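Uncharacterized peptidase Lmo0363 (Listeria monocytogenes, PDB 3L4E) is an uncharacterised member of the peptidase S51 family that probably hydrolyses peptide bonds as a serine peptidase similar to peptidase E. Local coordinates at residues P128-I133 / T146-L151. Residues are numbered along the deposited sequence; the frame is centred on the assembly and turned at random.
Sequences PNIAYI and TNYDAL
Asn129 and Asp149 face each other at the middle of a single antiparallel beta bridge, their CA atoms 4.1 Å apart. On either side of the pair, Ala150 N donates to Pro128 O (2.9 Å) and Ile130 N to Tyr148 O (2.9 Å), which makes it a non-hydrogen-bonded pair. The two side chains close over one face of the bridge. With CG anti to the backbone N (chi1 175°), the Asn129 amide reaches across, and ND2 meets the anti side of Asp149 OD1 at 3.0 Å, almost straight and within its own amide plane, with amide and carboxylate planes 80° apart. At the other end of the same amide, Asn129 OD1 accepts from Ala131 N in an Asx turn, so both ends are held; a second Asx turn, Asp149 N to Asn147 OD1, shapes the facing loop.

On the other face, Ile130 fills the hollow between Tyr148 and Ala150. Ile130 CG1 lies 3.9 Å from Tyr148 CB, while Ile130 CG2 packs against Ala150 CB at 3.8 Å. The Tyr148 ring leads away from 128-133 past this bump, CD2 still touching Ala131 CB. Beneath, Ile130 is received by Thr90, Phe91 and Leu94 of helix 90-100 and by Val124 of helix 121-124, while Phe91 meets the Tyr148 ring edge-to-face. The bridge thus ties together two parts of the long surface loop between helix 121-124 and strand 157-159, packed against the start of helix 90-100.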
loop_
_atom_site.group_PDB
_atom_site.type_symbol
_atom_site.label_atom_id
_atom_site.label_comp_id
_atom_site.label_asym_id
_atom_site.label_seq_id
_atom_site.Cartn_x
_atom_site.Cartn_y
_atom_site.Cartn_z
ATOM N N PRO A 128 -6.505 4.041 -10.253
ATOM C CA PRO A 128 -7.693 4.894 -10.400
ATOM C C PRO A 128 -8.932 4.326 -9.708
ATOM O O PRO A 128 -9.756 5.094 -9.224
ATOM C CB PRO A 128 -7.914 4.923 -11.918
ATOM C CG PRO A 128 -6.558 4.613 -12.504
ATOM C CD PRO A 128 -5.946 3.631 -11.555
ATOM N N ASN A 129 -9.069 3.006 -9.667
ATOM C CA ASN A 129 -10.307 2.375 -9.204
ATOM C C ASN A 129 -10.039 0.918 -8.838
ATOM O O ASN A 129 -9.390 0.196 -9.598
ATOM C CB ASN A 129 -11.386 2.485 -10.296
ATOM C CG ASN A 129 -12.665 1.747 -9.943
ATOM O OD1 ASN A 129 -12.717 0.519 -9.991
ATOM N ND2 ASN A 129 -13.710 2.496 -9.598
ATOM N N ILE A 130 -10.521 0.485 -7.678
ATOM C CA ILE A 130 -10.139 -0.830 -7.158
ATOM C C ILE A 130 -11.128 -1.956 -7.466
ATOM O O ILE A 130 -11.010 -3.049 -6.919
ATOM C CB ILE A 130 -9.867 -0.795 -5.637
ATOM C CG1 ILE A 130 -11.151 -0.468 -4.858
ATOM C CG2 ILE A 130 -8.791 0.226 -5.324
ATOM C CD1 ILE A 130 -11.012 -0.638 -3.347
ATOM N N ALA A 131 -12.095 -1.702 -8.340
ATOM C CA ALA A 131 -13.079 -2.727 -8.662
ATOM C C ALA A 131 -12.419 -4.032 -9.104
ATOM O O ALA A 131 -12.896 -5.116 -8.773
ATOM C CB ALA A 131 -14.063 -2.226 -9.724
ATOM N N TYR A 132 -11.309 -3.923 -9.829
ATOM C CA TYR A 132 -10.641 -5.092 -10.394
ATOM C C TYR A 132 -10.132 -6.082 -9.345
ATOM O O TYR A 132 -9.833 -7.234 -9.672
ATOM C CB TYR A 132 -9.488 -4.664 -11.309
ATOM C CG TYR A 132 -8.293 -4.051 -10.587
ATOM C CD1 TYR A 132 -7.169 -4.811 -10.284
ATOM C CD2 TYR A 132 -8.287 -2.710 -10.227
ATOM C CE1 TYR A 132 -6.074 -4.253 -9.635
ATOM C CE2 TYR A 132 -7.207 -2.140 -9.581
ATOM C CZ TYR A 132 -6.098 -2.915 -9.287
ATOM O OH TYR A 132 -5.021 -2.337 -8.651
ATOM N N ILE A 133 -10.026 -5.641 -8.093
ATOM C CA ILE A 133 -9.468 -6.494 -7.049
ATOM C C ILE A 133 -10.541 -7.293 -6.294
ATOM O O ILE A 133 -10.223 -8.059 -5.384
ATOM C CB ILE A 133 -8.569 -5.678 -6.062
ATOM C CG1 ILE A 133 -7.397 -6.524 -5.546
ATOM C CG2 ILE A 133 -9.377 -5.098 -4.912
ATOM C CD1 ILE A 133 -6.413 -6.924 -6.620
ATOM N N THR A 146 -19.233 3.207 -1.333
ATOM C CA THR A 146 -20.186 3.243 -2.449
ATOM C C THR A 146 -19.563 3.504 -3.817
ATOM O O THR A 146 -20.236 3.413 -4.842
ATOM C CB THR A 146 -21.281 4.311 -2.226
ATOM O OG1 THR A 146 -20.673 5.602 -2.110
ATOM C CG2 THR A 146 -22.078 4.013 -0.965
ATOM N N ASN A 147 -18.283 3.838 -3.827
ATOM C CA ASN A 147 -17.572 4.169 -5.049
ATOM C C ASN A 147 -16.157 3.618 -4.918
ATOM O O ASN A 147 -15.490 3.834 -3.908
ATOM C CB ASN A 147 -17.544 5.685 -5.209
ATOM C CG ASN A 147 -16.853 6.142 -6.477
ATOM O OD1 ASN A 147 -16.105 5.407 -7.105
ATOM N ND2 ASN A 147 -17.108 7.389 -6.855
ATOM N N TYR A 148 -15.701 2.872 -5.920
ATOM C CA TYR A 148 -14.408 2.218 -5.809
ATOM C C TYR A 148 -13.249 3.051 -6.369
ATOM O O TYR A 148 -12.116 2.576 -6.434
ATOM C CB TYR A 148 -14.477 0.813 -6.424
ATOM C CG TYR A 148 -15.462 -0.085 -5.695
ATOM C CD1 TYR A 148 -15.684 0.068 -4.329
ATOM C CD2 TYR A 148 -16.171 -1.077 -6.365
ATOM C CE1 TYR A 148 -16.576 -0.739 -3.648
ATOM C CE2 TYR A 148 -17.067 -1.893 -5.688
ATOM C CZ TYR A 148 -17.266 -1.718 -4.328
ATOM O OH TYR A 148 -18.156 -2.517 -3.635
ATOM N N ASP A 149 -13.524 4.295 -6.753
ATOM C CA ASP A 149 -12.455 5.206 -7.169
ATOM C C ASP A 149 -11.459 5.392 -6.034
ATOM O O ASP A 149 -11.857 5.611 -4.893
ATOM C CB ASP A 149 -13.014 6.563 -7.565
ATOM C CG ASP A 149 -13.670 6.547 -8.919
ATOM O OD1 ASP A 149 -13.625 5.496 -9.601
ATOM O OD2 ASP A 149 -14.236 7.593 -9.296
ATOM N N ALA A 150 -10.169 5.327 -6.356
ATOM C CA ALA A 150 -9.128 5.333 -5.330
ATOM C C ALA A 150 -8.199 6.553 -5.428
ATOM O O ALA A 150 -8.630 7.626 -5.869
ATOM C CB ALA A 150 -8.344 4.032 -5.376
ATOM N N LEU A 151 -6.940 6.402 -5.008
ATOM C CA LEU A 151 -6.029 7.551 -4.937
ATOM C C LEU A 151 -5.668 8.098 -6.313
ATOM O O LEU A 151 -5.353 9.278 -6.456
ATOM C CB LEU A 151 -4.750 7.215 -4.158
ATOM C CG LEU A 151 -4.923 6.740 -2.718
ATOM C CD1 LEU A 151 -3.561 6.389 -2.117
ATOM C CD2 LEU A 151 -5.629 7.783 -1.874
#